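Local atomic coordinates of elastase inhibitor AFUEI (Aspergillus fumigatus Af293, PDB entry 3W0E), a protein that inhibits serine-type elastases, including those of Aspergillus fumigatus and Aspergillus flavus and human leukocyte elastase. Residues I54-N57 against E61-S64; R35-H38 against M42-M45; P2-K7 against A28-P33. All coordinates share one frame; numbering follows the deposited sequence.

How the contacts relate
Contacts 1 and 2 both reach one small sheet, in the order 34-37, 52-56, 62-67, contact 2 through 35-37. Their centres lie about 12 Å apart. Two probable backbone hydrogen bonds join them: Ile54 O to Leu37 N, 2.8 Å, and Ile54 N to Arg35 O, 2.9 Å. Contact 1 is the hairpin at one edge of the sheet. Contact 2 bridges the opposite edge strand to the following loop, and both also touch the second subunit. Contact 3 ties the N-terminal helix to the chain entering strand 34-37. Its centre is about 16 Å from that of contact 1 and about 17 Å from that of contact 2. Leu29 packs on Ile54, linking contacts 3 and 1.

Contact 1 of 3, residues I54-N57 against E61-S64; sequences IQVN and EIIS
Asn57 and Glu61 close the turn of a beta hairpin with three hydrogen bonds. Asn57 N donates to Glu61 O at 2.9 Å. Glu61 N answers with a bond to Asn57 OD1, also 2.9 Å, reaching it from above the amide plane. Asn57 ND2 lies 2.9 Å from Glu61 OE2 in a nearly straight bond (171°). That oxygen is met on its anti side, and the amide and carboxylate planes are turned 51° from each other. A chi1 of 62° sets Asn57 CG between its own backbone N and carbonyl carbon and swings the amide back over Glu61. Asn57 OD1 also accepts from Asn59 N, an Asx turn, so two backbone groups grip this oxygen.

Further along, the strands meet in a classic beta bulge. Ile63 and Ser64 both face Gln55. Gln55 O takes Ile63 N at 2.8 Å and Ser64 N at a longer 3.3 Å. Gln55 N returns a bond to Ser64 O, 2.8 Å. Ile63 CG1 lies 3.8 Å from Gln55 CG.

The side chains of Val56, Ile54 and Ile62 add a looser apolar layer. Ile54 CG2 approaches Ile62 CG1 at 4.2 Å. Val12 of helix 2-15 covers both isoleucines, so this is part of the helix-to-sheet core. Gln55 and Ser64 point to the other face, where Tyr47 of the second subunit packs on them and Glu46 O of that subunit accepts a hydrogen bond from Gln55 NE2.

The polar bonds of the hairpin thus concentrate at the turn and the bulge. Asn57 OD1 takes Glu61 N and Asn59 N while Asn57 ND2 gives to Glu61 OE2, and these bonds probably fix the rotation of the amide.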
loop_
_atom_site.group_PDB
_atom_site.type_symbol
_atom_site.label_atom_id
_atom_site.label_comp_id
_atom_site.label_asym_id
_atom_site.label_seq_id
_atom_site.Cartn_x
_atom_site.Cartn_y
_atom_site.Cartn_z
ATOM N N ILE A 54 0.058 -8.397 2.290
ATOM C CA ILE A 54 0.562 -9.160 1.163
ATOM C C ILE A 54 -0.599 -9.332 0.196
ATOM O O ILE A 54 -1.606 -9.950 0.537
ATOM C CB ILE A 54 1.029 -10.535 1.622
ATOM C CG1 ILE A 54 2.120 -10.392 2.694
ATOM C CG2 ILE A 54 1.536 -11.348 0.428
ATOM C CD1 ILE A 54 3.430 -9.897 2.155
ATOM N N GLN A 55 -0.474 -8.779 -1.000
ATOM C CA GLN A 55 -1.573 -8.829 -1.941
ATOM C C GLN A 55 -1.279 -9.939 -2.927
ATOM O O GLN A 55 -0.186 -9.986 -3.516
ATOM C CB GLN A 55 -1.712 -7.489 -2.669
ATOM C CG GLN A 55 -2.990 -7.374 -3.476
ATOM C CD GLN A 55 -3.460 -5.936 -3.643
ATOM O OE1 GLN A 55 -2.751 -4.975 -3.302
ATOM N NE2 GLN A 55 -4.671 -5.782 -4.157
ATOM N N VAL A 56 -2.243 -10.840 -3.100
ATOM C CA VAL A 56 -2.048 -11.967 -4.001
ATOM C C VAL A 56 -3.106 -11.924 -5.110
ATOM O O VAL A 56 -4.136 -11.230 -5.000
ATOM C CB VAL A 56 -2.084 -13.329 -3.234
ATOM C CG1 VAL A 56 -0.953 -13.406 -2.198
ATOM C CG2 VAL A 56 -3.438 -13.534 -2.551
ATOM N N ASN A 57 -2.841 -12.631 -6.198
ATOM C CA ASN A 57 -3.875 -12.842 -7.214
ATOM C C ASN A 57 -4.750 -14.045 -6.897
ATOM O O ASN A 57 -4.662 -14.629 -5.803
ATOM C CB ASN A 57 -3.268 -12.952 -8.620
ATOM C CG ASN A 57 -2.324 -14.130 -8.772
ATOM O OD1 ASN A 57 -2.374 -15.100 -8.000
ATOM N ND2 ASN A 57 -1.447 -14.058 -9.788
ATOM N N GLU A 61 -0.629 -15.998 -5.836
ATOM C CA GLU A 61 0.688 -15.523 -6.252
ATOM C C GLU A 61 0.867 -14.076 -5.834
ATOM O O GLU A 61 -0.021 -13.264 -6.037
ATOM C CB GLU A 61 0.860 -15.702 -7.761
ATOM C CG GLU A 61 0.747 -17.171 -8.141
ATOM C CD GLU A 61 0.545 -17.394 -9.627
ATOM O OE1 GLU A 61 0.713 -18.559 -10.064
ATOM O OE2 GLU A 61 0.218 -16.423 -10.355
ATOM N N ILE A 62 2.014 -13.762 -5.242
ATOM C CA ILE A 62 2.237 -12.417 -4.703
ATOM C C ILE A 62 2.311 -11.373 -5.805
ATOM O O ILE A 62 3.116 -11.511 -6.739
ATOM C CB ILE A 62 3.512 -12.391 -3.843
ATOM C CG1 ILE A 62 3.391 -13.446 -2.723
ATOM C CG2 ILE A 62 3.805 -10.985 -3.310
ATOM C CD1 ILE A 62 4.625 -13.608 -1.875
ATOM N N ILE A 63 1.460 -10.343 -5.712
ATOM C CA ILE A 63 1.501 -9.249 -6.686
ATOM C C ILE A 63 1.974 -7.939 -6.084
ATOM O O ILE A 63 2.347 -7.033 -6.825
ATOM C CB ILE A 63 0.160 -9.019 -7.427
ATOM C CG1 ILE A 63 -0.961 -8.619 -6.470
ATOM C CG2 ILE A 63 -0.235 -10.273 -8.244
ATOM C CD1 ILE A 63 -2.346 -8.764 -7.103
ATOM N N SER A 64 1.927 -7.818 -4.757
ATOM C CA SER A 64 2.444 -6.605 -4.124
ATOM C C SER A 64 2.429 -6.683 -2.609
ATOM O O SER A 64 1.893 -7.630 -2.033
ATOM C CB SER A 64 1.624 -5.394 -4.567
ATOM O OG SER A 64 2.327 -4.177 -4.352
#

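Contact 2 of 3, residues R35-H38 against M42-M45; sequences RVLH and MITM
Ile43 reaches back from the long loop to Leu37 and Arg35 on the edge strand 34-37. The fold is of the potato inhibitor I (CI-2) type, with a loop joining two parallel strands, here 34-37 and 52-56. In relatives of this clan that loop carries the protease-binding segment, and residues 42-45 probably belong to the equivalent region.

The two backbones stand well apart. The closest pair of CA atoms, Leu37 and Ile43, is separated by 8.6 Å, and the gap is spanned by side chains alone. Ile43 points toward the strand, and its two branches divide the work. CG1 and CD1 meet the CD2 methyl of Leu37, with Ile43 CG1 to Leu37 CD2 at 4.0 Å. Leu37 lies roughly perpendicular to Ile43.

The other branch of Ile43, CG2, goes to Arg35. These two side chains lie antiparallel, side by side. The Arg35 chain is extended up to a bend at chi3 (67°), which turns its end across the strand direction. Asn53 OD1 accepts a hydrogen bond from Arg35 NE and holds that group.

Strand 42-44 pairs with an antiparallel strand of the second subunit, and Met45 of that subunit packs on both Leu37 and Ile43. The methyl of Ile43 meets the guanidinium obliquely, with Ile43 CG2 3.8 Å from Arg35 NH1.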
loop_
_atom_site.group_PDB
_atom_site.type_symbol
_atom_site.label_atom_id
_atom_site.label_comp_id
_atom_site.label_asym_id
_atom_site.label_seq_id
_atom_site.Cartn_x
_atom_site.Cartn_y
_atom_site.Cartn_z
ATOM N N ARG A 35 -1.547 -9.282 6.987
ATOM C CA ARG A 35 -2.863 -9.519 6.409
ATOM C C ARG A 35 -2.693 -9.870 4.941
ATOM O O ARG A 35 -1.944 -9.214 4.224
ATOM C CB ARG A 35 -3.740 -8.270 6.523
ATOM C CG ARG A 35 -5.048 -8.341 5.753
ATOM C CD ARG A 35 -5.957 -7.167 6.137
ATOM N NE ARG A 35 -5.400 -5.896 5.692
ATOM C CZ ARG A 35 -5.960 -4.714 5.929
ATOM N NH1 ARG A 35 -7.080 -4.647 6.635
ATOM N NH2 ARG A 35 -5.386 -3.608 5.474
ATOM N N VAL A 36 -3.388 -10.906 4.490
ATOM C CA VAL A 36 -3.340 -11.256 3.074
ATOM C C VAL A 36 -4.555 -10.638 2.355
ATOM O O VAL A 36 -5.697 -10.827 2.780
ATOM C CB VAL A 36 -3.281 -12.793 2.874
ATOM C CG1 VAL A 36 -3.189 -13.126 1.373
ATOM C CG2 VAL A 36 -2.066 -13.365 3.585
ATOM N N LEU A 37 -4.306 -9.889 1.280
ATOM C CA LEU A 37 -5.373 -9.231 0.548
ATOM C C LEU A 37 -5.659 -10.034 -0.714
ATOM O O LEU A 37 -4.783 -10.167 -1.546
ATOM C CB LEU A 37 -4.956 -7.809 0.172
ATOM C CG LEU A 37 -4.728 -6.882 1.376
ATOM C CD1 LEU A 37 -4.344 -5.494 0.926
ATOM C CD2 LEU A 37 -6.007 -6.851 2.232
ATOM N N HIS A 38 -6.874 -10.574 -0.822
ATOM C CA HIS A 38 -7.280 -11.375 -1.985
ATOM C C HIS A 38 -8.136 -10.565 -2.942
ATOM O O HIS A 38 -8.824 -9.632 -2.533
ATOM C CB HIS A 38 -8.087 -12.590 -1.537
ATOM C CG HIS A 38 -7.372 -13.454 -0.552
ATOM N ND1 HIS A 38 -7.486 -13.284 0.812
ATOM C CD2 HIS A 38 -6.530 -14.500 -0.730
ATOM C CE1 HIS A 38 -6.752 -14.189 1.430
ATOM N NE2 HIS A 38 -6.163 -14.941 0.518
ATOM N N MET A 42 -13.601 -7.300 0.263
ATOM C CA MET A 42 -14.062 -5.981 0.678
ATOM C C MET A 42 -13.323 -5.622 1.957
ATOM O O MET A 42 -13.418 -6.345 2.966
ATOM C CB MET A 42 -15.579 -5.975 0.953
ATOM C CG MET A 42 -16.453 -6.252 -0.257
ATOM S SD MET A 42 -16.236 -5.088 -1.631
ATOM C CE MET A 42 -16.477 -3.500 -0.807
ATOM N N ILE A 43 -12.586 -4.518 1.924
ATOM C CA ILE A 43 -11.784 -4.119 3.069
ATOM C C ILE A 43 -12.222 -2.757 3.594
ATOM O O ILE A 43 -12.377 -1.809 2.832
ATOM C CB ILE A 43 -10.295 -4.031 2.720
ATOM C CG1 ILE A 43 -9.744 -5.414 2.350
ATOM C CG2 ILE A 43 -9.495 -3.525 3.923
ATOM C CD1 ILE A 43 -9.930 -6.458 3.430
ATOM N N THR A 44 -12.386 -2.669 4.910
ATOM C CA THR A 44 -12.619 -1.390 5.559
ATOM C C THR A 44 -11.278 -0.776 5.887
ATOM O O THR A 44 -10.484 -1.322 6.667
ATOM C CB THR A 44 -13.474 -1.541 6.816
ATOM O OG1 THR A 44 -14.714 -2.165 6.457
ATOM C CG2 THR A 44 -13.778 -0.171 7.414
ATOM N N MET A 45 -11.017 0.361 5.263
ATOM C CA MET A 45 -9.730 1.022 5.368
ATOM C C MET A 45 -9.531 1.650 6.739
ATOM O O MET A 45 -10.306 2.505 7.150
ATOM C CB MET A 45 -9.628 2.114 4.308
ATOM C CG MET A 45 -9.787 1.618 2.886
ATOM S SD MET A 45 -8.258 0.892 2.284
ATOM C CE MET A 45 -8.465 -0.796 2.783
#

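Contact 3 of 3, residues P2-K7 against A28-P33; sequences PATCEK and ALQSNP
Van der Waals contact dominates where Thr4 and Cys5 meet Ser31. The CG2 methyl of Thr4 sits 3.8 Å from Ser31 OG and 4.0 Å from Ser31 CA. Thr4 points toward the loop. Its chi1 of -153° turns OG1 away from the backbone N and brings CG2 round to Ser31. The hydroxyl of Ser31 reaches in against the helix backbone, with Ser31 OG 3.2 Å from Cys5 CA and 3.9 Å from Cys5 CB; Leu52 of the middle strand packs against both Cys5 and Ser31.

Polar bonds tie the same loop to the next turn of the helix. Glu8 grips two neighbouring loop residues with its two carboxylate oxygens, OE1 hydrogen-bonded to Ser31 OG and OE2 to Gln30 N. This loop leads from helix 23-28 into strand 34-37, the first strand of the sheet in this CI-2-like fold. Its exit is marked by a cis peptide between Asn32 and Pro33.

A covalent link completes the set. Cys5 SG is bonded to Cys67 SG, which joins the N-terminal helix to the end of strand 62-67.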
loop_
_atom_site.group_PDB
_atom_site.type_symbol
_atom_site.label_atom_id
_atom_site.label_comp_id
_atom_site.label_asym_id
_atom_site.label_seq_id
_atom_site.Cartn_x
_atom_site.Cartn_y
_atom_site.Cartn_z
ATOM N N PRO A 2 6.703 -0.759 12.564
ATOM C CA PRO A 2 6.789 -0.220 11.193
ATOM C C PRO A 2 8.134 -0.424 10.474
ATOM O O PRO A 2 8.143 -0.560 9.243
ATOM C CB PRO A 2 6.511 1.272 11.389
ATOM C CG PRO A 2 5.697 1.345 12.633
ATOM C CD PRO A 2 6.196 0.242 13.521
ATOM N N ALA A 3 9.243 -0.441 11.212
ATOM C CA ALA A 3 10.562 -0.586 10.596
ATOM C C ALA A 3 10.673 -1.925 9.884
ATOM O O ALA A 3 11.011 -1.993 8.700
ATOM C CB ALA A 3 11.655 -0.459 11.641
ATOM N N THR A 4 10.392 -2.991 10.625
ATOM C CA THR A 4 10.411 -4.329 10.074
ATOM C C THR A 4 9.338 -4.493 8.984
ATOM O O THR A 4 9.571 -5.175 7.981
ATOM C CB THR A 4 10.258 -5.385 11.195
ATOM O OG1 THR A 4 10.871 -6.616 10.791
ATOM C CG2 THR A 4 8.791 -5.628 11.527
ATOM N N CYS A 5 8.182 -3.854 9.161
ATOM C CA CYS A 5 7.132 -3.922 8.144
ATOM C C CYS A 5 7.595 -3.373 6.790
ATOM O O CYS A 5 7.387 -4.004 5.751
ATOM C CB CYS A 5 5.862 -3.197 8.590
ATOM S SG CYS A 5 4.468 -3.344 7.403
ATOM N N GLU A 6 8.219 -2.196 6.809
ATOM C CA GLU A 6 8.639 -1.527 5.580
ATOM C C GLU A 6 9.803 -2.253 4.922
ATOM O O GLU A 6 9.900 -2.301 3.690
ATOM C CB GLU A 6 9.016 -0.068 5.867
ATOM C CG GLU A 6 8.750 0.886 4.718
ATOM C CD GLU A 6 7.280 0.934 4.308
ATOM O OE1 GLU A 6 6.954 0.446 3.200
ATOM O OE2 GLU A 6 6.452 1.471 5.084
ATOM N N LYS A 7 10.689 -2.804 5.749
ATOM C CA LYS A 7 11.804 -3.602 5.265
ATOM C C LYS A 7 11.290 -4.834 4.531
ATOM O O LYS A 7 11.702 -5.109 3.400
ATOM C CB LYS A 7 12.684 -4.054 6.430
ATOM C CG LYS A 7 13.648 -3.014 6.972
ATOM C CD LYS A 7 14.595 -3.679 7.964
ATOM C CE LYS A 7 15.783 -2.793 8.317
ATOM N NZ LYS A 7 16.770 -3.533 9.161
ATOM N N ALA A 28 8.437 -17.035 7.551
ATOM C CA ALA A 28 9.722 -16.326 7.577
ATOM C C ALA A 28 9.569 -14.828 7.868
ATOM O O ALA A 28 10.509 -14.184 8.341
ATOM C CB ALA A 28 10.486 -16.542 6.274
ATOM N N LEU A 29 8.390 -14.274 7.590
ATOM C CA LEU A 29 8.141 -12.856 7.854
ATOM C C LEU A 29 7.957 -12.582 9.347
ATOM O O LEU A 29 7.231 -13.302 10.041
ATOM C CB LEU A 29 6.924 -12.368 7.066
ATOM C CG LEU A 29 7.095 -12.452 5.551
ATOM C CD1 LEU A 29 5.743 -12.298 4.849
ATOM C CD2 LEU A 29 8.082 -11.393 5.061
ATOM N N GLN A 30 8.620 -11.539 9.838
ATOM C CA GLN A 30 8.592 -11.205 11.261
ATOM C C GLN A 30 7.587 -10.091 11.591
ATOM O O GLN A 30 7.317 -9.809 12.759
ATOM C CB GLN A 30 9.999 -10.818 11.729
ATOM C CG GLN A 30 11.096 -11.731 11.166
ATOM C CD GLN A 30 12.464 -11.055 11.102
ATOM O OE1 GLN A 30 12.802 -10.224 11.950
ATOM N NE2 GLN A 30 13.253 -11.405 10.087
ATOM N N SER A 31 6.994 -9.469 10.582
ATOM C CA SER A 31 6.004 -8.426 10.816
ATOM C C SER A 31 4.812 -8.944 11.589
ATOM O O SER A 31 4.455 -10.080 11.463
ATOM C CB SER A 31 5.522 -7.804 9.510
ATOM O OG SER A 31 6.506 -7.018 8.896
ATOM N N ASN A 32 4.190 -8.082 12.371
ATOM C CA ASN A 32 2.982 -8.437 13.092
ATOM C C ASN A 32 2.098 -7.203 13.297
ATOM O O ASN A 32 2.499 -6.284 13.959
ATOM C CB ASN A 32 3.367 -9.057 14.442
ATOM C CG ASN A 32 2.183 -9.601 15.202
ATOM O OD1 ASN A 32 2.270 -9.874 16.387
ATOM N ND2 ASN A 32 1.077 -9.730 14.536
ATOM N N PRO A 33 0.917 -7.159 12.712
ATOM C CA PRO A 33 0.261 -8.296 12.073
ATOM C C PRO A 33 0.501 -8.361 10.591
ATOM O O PRO A 33 0.949 -7.392 10.040
ATOM C CB PRO A 33 -1.196 -7.994 12.299
ATOM C CG PRO A 33 -1.250 -6.540 12.416
ATOM C CD PRO A 33 -0.043 -6.129 13.107
#